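Local coordinates for MutT/nudix family protein (Streptococcus pneumoniae, PDB 4HFQ), which hydrolyses the diphosphate bond of UDP-linked compounds, among them precursors of peptidoglycan biosynthesis, as a UDP-X diphosphatase of the Nudix family, at residues Arg73-Glu78 / Leu189-Tyr194; Arg86-Asp91 / Phe157-Glu162; Glu125-Val130 / Phe146-Lys151. One frame throughout, in Å; residues are numbered along the deposited sequence.

Contact 1. Residues Arg73-Glu78 / Leu189-Tyr194; sequences RAWIVE and LLWQVY. With SO4 (sulfate ion), chain F.
W75 reaches from its strand into the side of helix 184-194 and meets L190, W191 and Y194. Its CG lies anti to the backbone N (chi1 178°), which carries the indole out toward the helix. Two CH-pi contacts shape the interface. L190 CB sits over one face of the W75 six-membered ring, 3.7 Å from the centroid, and L190 CD1 also touches that end of the indole. V77 CG2 lies over one face of the Y194 ring, 4.0 Å from its centroid. The W75 five-membered ring and the Y194 ring meet obliquely, centroids 5.0 Å apart and planes at 56°. W75 NE1 comes within 3.3 Å of Y194 CG. W75 CZ2 approaches the edge of the W191 ring, 3.9 Å from CE3. No hydrogen bond joins the segments. R73 NH1 donates in the guanidinium plane to O4 of a sulfate, probably from the crystallisation liquor, at 2.9 Å, and also bonds to L95 O. R73 NE forms a salt bridge with D71. L128 also touches both W75 and L190. This is helix-on-sheet packing within the Nudix fold: helix 184-194 packs on one face of the mixed sheet, against strands 69-78, 120-132 and 143-153.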
loop_
_atom_site.group_PDB
_atom_site.type_symbol
_atom_site.label_atom_id
_atom_site.label_comp_id
_atom_site.label_asym_id
_atom_site.label_seq_id
_atom_site.Cartn_x
_atom_site.Cartn_y
_atom_site.Cartn_z
ATOM N N ARG A 73 -5.631 4.961 11.354
ATOM C CA ARG A 73 -5.315 5.500 12.674
ATOM C C ARG A 73 -6.081 6.787 12.880
ATOM O O ARG A 73 -6.375 7.513 11.919
ATOM C CB ARG A 73 -3.824 5.792 12.848
ATOM C CG ARG A 73 -2.915 4.574 12.749
ATOM C CD ARG A 73 -3.089 3.665 13.951
ATOM N NE ARG A 73 -2.788 2.276 13.593
ATOM C CZ ARG A 73 -2.834 1.255 14.439
ATOM N NH1 ARG A 73 -3.102 1.452 15.729
ATOM N NH2 ARG A 73 -2.585 0.030 14.012
ATOM N N ALA A 74 -6.389 7.066 14.152
ATOM C CA ALA A 74 -7.107 8.273 14.552
ATOM C C ALA A 74 -6.199 9.213 15.338
ATOM O O ALA A 74 -5.553 8.805 16.297
ATOM C CB ALA A 74 -8.310 7.904 15.408
ATOM N N TRP A 75 -6.217 10.472 14.922
ATOM C CA TRP A 75 -5.524 11.566 15.593
ATOM C C TRP A 75 -6.561 12.436 16.262
ATOM O O TRP A 75 -7.304 13.148 15.603
ATOM C CB TRP A 75 -4.732 12.337 14.561
ATOM C CG TRP A 75 -4.002 13.532 15.089
ATOM C CD1 TRP A 75 -4.436 14.854 15.140
ATOM C CD2 TRP A 75 -2.644 13.535 15.632
ATOM N NE1 TRP A 75 -3.438 15.656 15.649
ATOM C CE2 TRP A 75 -2.343 14.924 15.973
ATOM C CE3 TRP A 75 -1.677 12.551 15.856
ATOM C CZ2 TRP A 75 -1.127 15.291 16.527
ATOM C CZ3 TRP A 75 -0.457 12.942 16.410
ATOM C CH2 TRP A 75 -0.189 14.288 16.719
ATOM N N ILE A 76 -6.637 12.297 17.587
ATOM C CA ILE A 76 -7.653 12.964 18.417
ATOM C C ILE A 76 -6.917 13.859 19.405
ATOM O O ILE A 76 -6.155 13.376 20.228
ATOM C CB ILE A 76 -8.465 11.894 19.176
ATOM C CG1 ILE A 76 -9.158 10.934 18.183
ATOM C CG2 ILE A 76 -9.471 12.547 20.126
ATOM C CD1 ILE A 76 -9.428 9.555 18.737
ATOM N N VAL A 77 -7.136 15.164 19.282
ATOM C CA VAL A 77 -6.469 16.133 20.176
ATOM C C VAL A 77 -7.481 16.818 21.075
ATOM O O VAL A 77 -8.484 17.332 20.587
ATOM C CB VAL A 77 -5.678 17.197 19.386
ATOM C CG1 VAL A 77 -5.113 18.288 20.307
ATOM C CG2 VAL A 77 -4.554 16.553 18.580
ATOM N N GLU A 78 -7.213 16.791 22.382
ATOM C CA GLU A 78 -8.044 17.492 23.365
ATOM C C GLU A 78 -7.102 18.199 24.319
ATOM O O GLU A 78 -6.155 17.600 24.819
ATOM C CB GLU A 78 -8.921 16.503 24.125
ATOM C CG GLU A 78 -9.973 15.856 23.252
ATOM C CD GLU A 78 -10.896 14.931 24.001
ATOM O OE1 GLU A 78 -10.871 14.914 25.253
ATOM O OE2 GLU A 78 -11.668 14.225 23.324
ATOM N N LEU A 189 5.376 14.817 13.026
ATOM C CA LEU A 189 4.900 15.232 11.704
ATOM C C LEU A 189 3.411 15.552 11.731
ATOM O O LEU A 189 2.967 16.583 11.221
ATOM C CB LEU A 189 5.136 14.102 10.698
ATOM C CG LEU A 189 6.015 14.259 9.456
ATOM C CD1 LEU A 189 7.311 15.007 9.703
ATOM C CD2 LEU A 189 6.304 12.884 8.893
ATOM N N LEU A 190 2.640 14.641 12.318
ATOM C CA LEU A 190 1.192 14.800 12.425
ATOM C C LEU A 190 0.787 16.059 13.174
ATOM O O LEU A 190 -0.144 16.732 12.774
ATOM C CB LEU A 190 0.566 13.573 13.081
ATOM C CG LEU A 190 0.585 12.329 12.191
ATOM C CD1 LEU A 190 0.341 11.124 13.072
ATOM C CD2 LEU A 190 -0.477 12.474 11.105
ATOM N N TRP A 191 1.528 16.382 14.237
ATOM C CA TRP A 191 1.264 17.598 14.979
ATOM C C TRP A 191 1.442 18.827 14.122
ATOM O O TRP A 191 0.615 19.744 14.158
ATOM C CB TRP A 191 2.168 17.629 16.206
ATOM C CG TRP A 191 2.020 18.847 17.075
ATOM C CD1 TRP A 191 2.817 19.981 17.071
ATOM C CD2 TRP A 191 1.034 19.064 18.120
ATOM N NE1 TRP A 191 2.379 20.882 18.012
ATOM C CE2 TRP A 191 1.319 20.384 18.686
ATOM C CE3 TRP A 191 -0.022 18.321 18.636
ATOM C CZ2 TRP A 191 0.564 20.918 19.717
ATOM C CZ3 TRP A 191 -0.776 18.869 19.676
ATOM C CH2 TRP A 191 -0.489 20.141 20.202
ATOM N N GLN A 192 2.497 18.839 13.305
ATOM C CA GLN A 192 2.728 19.954 12.400
ATOM C C GLN A 192 1.626 20.088 11.342
ATOM O O GLN A 192 1.187 21.198 11.027
ATOM C CB GLN A 192 4.117 19.852 11.754
ATOM C CG GLN A 192 5.276 19.952 12.753
ATOM C CD GLN A 192 5.252 21.231 13.575
ATOM O OE1 GLN A 192 5.456 21.203 14.805
ATOM N NE2 GLN A 192 4.970 22.338 12.926
ATOM N N VAL A 193 1.160 18.962 10.786
ATOM C CA VAL A 193 0.043 19.007 9.826
ATOM C C VAL A 193 -1.244 19.488 10.520
ATOM O O VAL A 193 -1.953 20.366 10.028
ATOM C CB VAL A 193 -0.225 17.623 9.183
ATOM C CG1 VAL A 193 -1.389 17.713 8.201
ATOM C CG2 VAL A 193 1.003 17.094 8.464
ATOM N N TYR A 194 -1.503 18.914 11.690
ATOM C CA TYR A 194 -2.702 19.236 12.463
ATOM C C TYR A 194 -2.790 20.738 12.778
ATOM O O TYR A 194 -3.866 21.325 12.697
ATOM C CB TYR A 194 -2.723 18.406 13.750
ATOM C CG TYR A 194 -3.771 18.856 14.739
ATOM C CD1 TYR A 194 -5.112 18.561 14.530
ATOM C CD2 TYR A 194 -3.422 19.595 15.867
ATOM C CE1 TYR A 194 -6.087 18.994 15.417
ATOM C CE2 TYR A 194 -4.389 20.014 16.773
ATOM C CZ TYR A 194 -5.710 19.715 16.530
ATOM O OH TYR A 194 -6.695 20.131 17.415
HETATM S S SO4 F . -4.464 -0.702 18.648
HETATM O O1 SO4 F . -4.173 -1.562 19.824
HETATM O O2 SO4 F . -5.406 -1.424 17.761
HETATM O O3 SO4 F . -5.064 0.574 19.085
HETATM O O4 SO4 F . -3.218 -0.401 17.910
#

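Contact 2. Residues Arg86-Asp91 / Phe157-Glu162; sequences RGQGED and FQENQE. With SO4 (sulfate ion), chain G.
Q88 of the 87-90 turn meets the 159-162 loop through its backbone and its side chain. The turn is a type II beta turn at the end of strand 81-87, on the surface of the Nudix fold. Q88 N donates to E162 O at 2.9 Å, from above the carbonyl plane. The same oxygen takes a CA-H...O contact from G87 CA. Q88 bends at chi2 (-76°), which folds its side chain over the N160 and Q161 carbonyl oxygens, across the E159 side chain. Its CG rests 3.3 Å from Q161 O. The Q88 amide and the E159 carboxylate are nearly coplanar, with planes 24° apart. The next shell fixes both backbones. E90 N bonds to G87 O and closes the turn. N160 OD1 accepts from E162 N at 2.9 Å in an Asx turn and also from I163 N, so one side-chain oxygen grips two backbone amides. R86 spans its own turn. Its NH1 donates to E90 O at 2.9 Å, close to the guanidinium plane. The same group holds a sulfate, probably from the crystallisation liquor, by two bonds. R86 NH1 reaches sulfate O2 at 2.9 Å, and R86 NH2 meets sulfate O3 at 2.8 Å in a nearly straight bond of 166°.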
loop_
_atom_site.group_PDB
_atom_site.type_symbol
_atom_site.label_atom_id
_atom_site.label_comp_id
_atom_site.label_asym_id
_atom_site.label_seq_id
_atom_site.Cartn_x
_atom_site.Cartn_y
_atom_site.Cartn_z
ATOM N N ARG A 86 -3.412 1.739 24.923
ATOM C CA ARG A 86 -2.497 0.630 25.195
ATOM C C ARG A 86 -3.278 -0.668 25.148
ATOM O O ARG A 86 -4.276 -0.823 25.849
ATOM C CB ARG A 86 -1.788 0.819 26.555
ATOM C CG ARG A 86 -0.808 -0.294 26.906
ATOM C CD ARG A 86 -0.027 -0.002 28.187
ATOM N NE ARG A 86 -0.869 0.040 29.387
ATOM C CZ ARG A 86 -1.269 -1.029 30.072
ATOM N NH1 ARG A 86 -0.945 -2.262 29.682
ATOM N NH2 ARG A 86 -2.019 -0.875 31.152
ATOM N N GLY A 87 -2.836 -1.585 24.283
ATOM C CA GLY A 87 -3.528 -2.866 24.134
ATOM C C GLY A 87 -3.366 -3.776 25.338
ATOM O O GLY A 87 -2.347 -3.720 26.037
ATOM N N GLN A 88 -4.352 -4.633 25.567
ATOM C CA GLN A 88 -4.186 -5.717 26.548
ATOM C C GLN A 88 -2.968 -6.565 26.205
ATOM O O GLN A 88 -2.707 -6.858 25.033
ATOM C CB GLN A 88 -5.441 -6.603 26.635
ATOM C CG GLN A 88 -6.705 -5.888 27.106
ATOM C CD GLN A 88 -6.780 -5.605 28.612
ATOM O OE1 GLN A 88 -7.789 -5.086 29.092
ATOM N NE2 GLN A 88 -5.723 -5.925 29.357
ATOM N N GLY A 89 -2.201 -6.922 27.239
ATOM C CA GLY A 89 -0.988 -7.710 27.067
ATOM C C GLY A 89 0.207 -6.963 26.502
ATOM O O GLY A 89 1.224 -7.572 26.159
ATOM N N GLU A 90 0.091 -5.642 26.408
ATOM C CA GLU A 90 1.147 -4.825 25.822
ATOM C C GLU A 90 1.559 -3.688 26.747
ATOM O O GLU A 90 0.763 -3.230 27.561
ATOM C CB GLU A 90 0.721 -4.316 24.439
ATOM C CG GLU A 90 0.656 -5.426 23.396
ATOM C CD GLU A 90 -0.038 -5.026 22.106
ATOM O OE1 GLU A 90 -0.679 -3.956 22.065
ATOM O OE2 GLU A 90 0.046 -5.806 21.134
ATOM N N ASP A 91 2.811 -3.255 26.626
ATOM C CA ASP A 91 3.353 -2.208 27.476
ATOM C C ASP A 91 3.438 -0.846 26.790
ATOM O O ASP A 91 3.756 0.156 27.428
ATOM C CB ASP A 91 4.729 -2.620 28.002
ATOM C CG ASP A 91 5.802 -2.617 26.925
ATOM O OD1 ASP A 91 5.544 -3.039 25.778
ATOM O OD2 ASP A 91 6.935 -2.189 27.224
ATOM N N PHE A 157 -14.816 5.726 27.890
ATOM C CA PHE A 157 -13.823 4.661 27.828
ATOM C C PHE A 157 -14.091 3.596 28.878
ATOM O O PHE A 157 -14.284 3.909 30.058
ATOM C CB PHE A 157 -12.376 5.152 27.948
ATOM C CG PHE A 157 -11.378 4.020 27.995
ATOM C CD1 PHE A 157 -11.121 3.258 26.849
ATOM C CD2 PHE A 157 -10.745 3.663 29.184
ATOM C CE1 PHE A 157 -10.232 2.196 26.879
ATOM C CE2 PHE A 157 -9.863 2.595 29.223
ATOM C CZ PHE A 157 -9.604 1.857 28.069
ATOM N N GLN A 158 -14.104 2.344 28.446
ATOM C CA GLN A 158 -14.120 1.229 29.376
ATOM C C GLN A 158 -13.079 0.238 28.901
ATOM O O GLN A 158 -13.048 -0.137 27.724
ATOM C CB GLN A 158 -15.501 0.565 29.442
ATOM C CG GLN A 158 -16.606 1.446 30.025
ATOM C CD GLN A 158 -17.913 0.701 30.238
ATOM O OE1 GLN A 158 -18.123 -0.395 29.704
ATOM N NE2 GLN A 158 -18.805 1.294 31.024
ATOM N N GLU A 159 -12.210 -0.170 29.817
ATOM C CA GLU A 159 -11.278 -1.249 29.550
ATOM C C GLU A 159 -12.034 -2.442 28.954
ATOM O O GLU A 159 -13.113 -2.797 29.425
ATOM C CB GLU A 159 -10.566 -1.647 30.843
ATOM C CG GLU A 159 -9.570 -2.770 30.657
ATOM C CD GLU A 159 -8.933 -3.234 31.954
ATOM O OE1 GLU A 159 -9.262 -2.693 33.036
ATOM O OE2 GLU A 159 -8.101 -4.154 31.883
ATOM N N ASN A 160 -11.483 -3.048 27.910
ATOM C CA ASN A 160 -12.122 -4.198 27.278
ATOM C C ASN A 160 -11.098 -5.249 26.851
ATOM O O ASN A 160 -9.915 -5.140 27.195
ATOM C CB ASN A 160 -13.056 -3.768 26.121
ATOM C CG ASN A 160 -12.330 -3.043 24.995
ATOM O OD1 ASN A 160 -11.206 -3.378 24.630
ATOM N ND2 ASN A 160 -13.008 -2.059 24.408
ATOM N N GLN A 161 -11.538 -6.261 26.107
ATOM C CA GLN A 161 -10.661 -7.378 25.770
ATOM C C GLN A 161 -9.508 -6.950 24.854
ATOM O O GLN A 161 -8.442 -7.575 24.834
ATOM C CB GLN A 161 -11.467 -8.552 25.198
ATOM C CG GLN A 161 -12.097 -9.412 26.292
ATOM C CD GLN A 161 -13.343 -10.172 25.855
ATOM O OE1 GLN A 161 -13.664 -10.258 24.666
ATOM N NE2 GLN A 161 -14.054 -10.733 26.831
ATOM N N GLU A 162 -9.716 -5.854 24.131
ATOM C CA GLU A 162 -8.702 -5.324 23.227
ATOM C C GLU A 162 -7.787 -4.273 23.871
ATOM O O GLU A 162 -6.575 -4.307 23.660
ATOM C CB GLU A 162 -9.368 -4.753 21.971
ATOM C CG GLU A 162 -8.364 -4.239 20.956
ATOM C CD GLU A 162 -8.973 -3.573 19.732
ATOM O OE1 GLU A 162 -10.224 -3.448 19.612
ATOM O OE2 GLU A 162 -8.163 -3.171 18.873
HETATM S S SO4 G . -1.916 -4.257 32.670
HETATM O O1 SO4 G . -2.300 -5.661 32.503
HETATM O O2 SO4 G . -0.653 -4.063 31.918
HETATM O O3 SO4 G . -2.986 -3.334 32.209
HETATM O O4 SO4 G . -1.753 -4.102 34.126
#

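Contact 3. Residues Glu125-Val130 / Phe146-Lys151; sequences ERLLAV and FVFGCK
Two classic beta bulges mark this antiparallel pairing of strands 120-132 and 143-153 in the Nudix sheet. In the first, E125 and R126 both face G149. E125 N donates to G149 O at 2.8 Å, and R126 N adds a weak bond to the same oxygen. G149 N returns a bond to R126 O. In the second, L128 and A129 both face V147. L128 N donates to V147 O at 2.8 Å. A129 N makes a weak bond to that oxygen, and V147 N donates to A129 O at 2.9 Å. Each bulge thus puts two amides on one carbonyl. The second shifts the register by one residue between the L127-F148 and V130-F146 pairs, both non-hydrogen-bonded.

L127, V130, F146 and F148 share one face. L127 CG is anti to the backbone N (chi1 177°), and CD1 works between the two phenyl rings. It lies over one face of F148, 4.1 Å from the centroid, and at the edge of F146, 3.9 Å from CD2. V130 and F146 run side by side, with V130 CG2 3.9 Å from F146 CD2. On the other face A129 and V147 pair. L128, in the bulge, brings CG to 3.8 Å from G149 N. At the end of the pair, E125 OE2 touches the aliphatic part of K151, 3.7 Å from CB. The two charged ends stay apart.

The F146 ring meets F146 of the second subunit, and V130 also packs on that F146 of the second subunit, so this face forms part of the dimer contact. F148 also touches P106, T107 and I110 of helix 106-118. L190 of helix 184-194 touches L128, A129 and V147. Strand 69-78 flanks strand 143-153 in the sheet.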
loop_
_atom_site.group_PDB
_atom_site.type_symbol
_atom_site.label_atom_id
_atom_site.label_comp_id
_atom_site.label_asym_id
_atom_site.label_seq_id
_atom_site.Cartn_x
_atom_site.Cartn_y
_atom_site.Cartn_z
ATOM N N GLU A 125 -12.630 14.495 10.635
ATOM C CA GLU A 125 -12.486 15.878 10.200
ATOM C C GLU A 125 -11.642 16.039 8.934
ATOM O O GLU A 125 -11.973 16.851 8.078
ATOM C CB GLU A 125 -11.923 16.737 11.339
ATOM C CG GLU A 125 -12.817 16.730 12.578
ATOM C CD GLU A 125 -12.228 17.485 13.765
ATOM O OE1 GLU A 125 -11.090 17.174 14.184
ATOM O OE2 GLU A 125 -12.933 18.371 14.318
ATOM N N ARG A 126 -10.547 15.283 8.821
ATOM C CA ARG A 126 -9.688 15.368 7.632
ATOM C C ARG A 126 -8.707 14.214 7.643
ATOM O O ARG A 126 -8.530 13.545 8.659
ATOM C CB ARG A 126 -8.940 16.714 7.571
ATOM C CG ARG A 126 -7.954 16.916 8.712
ATOM C CD ARG A 126 -7.246 18.269 8.655
ATOM N NE ARG A 126 -6.249 18.318 7.585
ATOM C CZ ARG A 126 -5.106 19.005 7.646
ATOM N NH1 ARG A 126 -4.780 19.678 8.744
ATOM N NH2 ARG A 126 -4.282 18.990 6.613
ATOM N N LEU A 127 -8.074 13.987 6.501
ATOM C CA LEU A 127 -6.960 13.054 6.416
ATOM C C LEU A 127 -5.676 13.855 6.623
ATOM O O LEU A 127 -5.426 14.824 5.885
ATOM C CB LEU A 127 -6.957 12.355 5.055
ATOM C CG LEU A 127 -5.807 11.389 4.743
ATOM C CD1 LEU A 127 -5.807 10.224 5.714
ATOM C CD2 LEU A 127 -5.962 10.899 3.310
ATOM N N LEU A 128 -4.871 13.487 7.625
ATOM C CA LEU A 128 -3.627 14.211 7.914
ATOM C C LEU A 128 -2.429 13.651 7.155
ATOM O O LEU A 128 -1.518 14.398 6.787
ATOM C CB LEU A 128 -3.321 14.226 9.411
ATOM C CG LEU A 128 -4.386 14.888 10.293
ATOM C CD1 LEU A 128 -4.088 14.536 11.732
ATOM C CD2 LEU A 128 -4.415 16.399 10.125
ATOM N N ALA A 129 -2.391 12.327 6.963
ATOM C CA ALA A 129 -1.217 11.690 6.377
ATOM C C ALA A 129 -1.586 10.369 5.795
ATOM O O ALA A 129 -2.487 9.680 6.303
ATOM C CB ALA A 129 -0.139 11.464 7.431
ATOM N N VAL A 130 -0.831 9.980 4.762
ATOM C CA VAL A 130 -0.781 8.567 4.353
ATOM C C VAL A 130 0.692 8.165 4.397
ATOM O O VAL A 130 1.487 8.612 3.566
ATOM C CB VAL A 130 -1.371 8.309 2.946
ATOM C CG1 VAL A 130 -1.365 6.812 2.654
ATOM C CG2 VAL A 130 -2.792 8.840 2.847
ATOM N N PHE A 146 -3.186 5.289 6.884
ATOM C CA PHE A 146 -4.004 6.518 6.846
ATOM C C PHE A 146 -4.120 7.024 8.275
ATOM O O PHE A 146 -4.488 6.262 9.170
ATOM C CB PHE A 146 -5.423 6.194 6.381
ATOM C CG PHE A 146 -5.541 5.771 4.948
ATOM C CD1 PHE A 146 -5.328 4.454 4.582
ATOM C CD2 PHE A 146 -5.907 6.689 3.964
ATOM C CE1 PHE A 146 -5.465 4.042 3.263
ATOM C CE2 PHE A 146 -6.038 6.290 2.637
ATOM C CZ PHE A 146 -5.791 4.975 2.283
ATOM N N VAL A 147 -3.831 8.300 8.487
ATOM C CA VAL A 147 -4.060 8.909 9.799
ATOM C C VAL A 147 -5.075 10.029 9.629
ATOM O O VAL A 147 -4.795 11.034 8.961
ATOM C CB VAL A 147 -2.772 9.453 10.432
ATOM C CG1 VAL A 147 -3.086 9.927 11.840
ATOM C CG2 VAL A 147 -1.681 8.381 10.445
ATOM N N PHE A 148 -6.259 9.818 10.208
ATOM C CA PHE A 148 -7.368 10.748 10.115
ATOM C C PHE A 148 -7.443 11.613 11.357
ATOM O O PHE A 148 -7.390 11.106 12.478
ATOM C CB PHE A 148 -8.690 9.986 10.004
ATOM C CG PHE A 148 -8.833 9.185 8.734
ATOM C CD1 PHE A 148 -9.285 9.789 7.567
ATOM C CD2 PHE A 148 -8.544 7.825 8.723
ATOM C CE1 PHE A 148 -9.443 9.045 6.395
ATOM C CE2 PHE A 148 -8.712 7.075 7.563
ATOM C CZ PHE A 148 -9.154 7.690 6.407
ATOM N N GLY A 149 -7.560 12.921 11.164
ATOM C CA GLY A 149 -7.893 13.805 12.293
ATOM C C GLY A 149 -9.358 13.632 12.638
ATOM O O GLY A 149 -10.215 13.792 11.753
ATOM N N CYS A 150 -9.640 13.288 13.898
ATOM C CA CYS A 150 -11.003 12.974 14.351
ATOM C C CYS A 150 -11.347 13.695 15.639
ATOM O O CYS A 150 -10.472 14.051 16.416
ATOM C CB CYS A 150 -11.205 11.467 14.573
ATOM S SG CYS A 150 -10.813 10.415 13.172
ATOM N N LYS A 151 -12.643 13.900 15.834
ATOM C CA LYS A 151 -13.162 14.491 17.063
ATOM C C LYS A 151 -14.083 13.479 17.734
ATOM O O LYS A 151 -14.918 12.864 17.066
ATOM C CB LYS A 151 -13.909 15.778 16.721
ATOM C CG LYS A 151 -14.663 16.407 17.888
ATOM C CD LYS A 151 -15.402 17.659 17.452
ATOM C CE LYS A 151 -16.256 18.188 18.597
ATOM N NZ LYS A 151 -16.766 19.570 18.369
#

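Strand 69-78 supplies the first half of contact 1, whose partner, helix 184-194, comes near the C terminus. Contact 1 therefore closes the widest loop. Contact 2 lies within it, tying the turn after strand 81-87 to the loop before strand 163-170. Contact 3 is the innermost, joining strands 120-132 and 143-153. All three nest and none cross. Contacts 1 and 3 touch: R73 N and W75 N probably bond to F146 O and F148 O respectively, as strands 69-78 and 143-153 run parallel. Contact 2 stands apart, its centre about 22 Å from that of contact 1, linked through the common sheet.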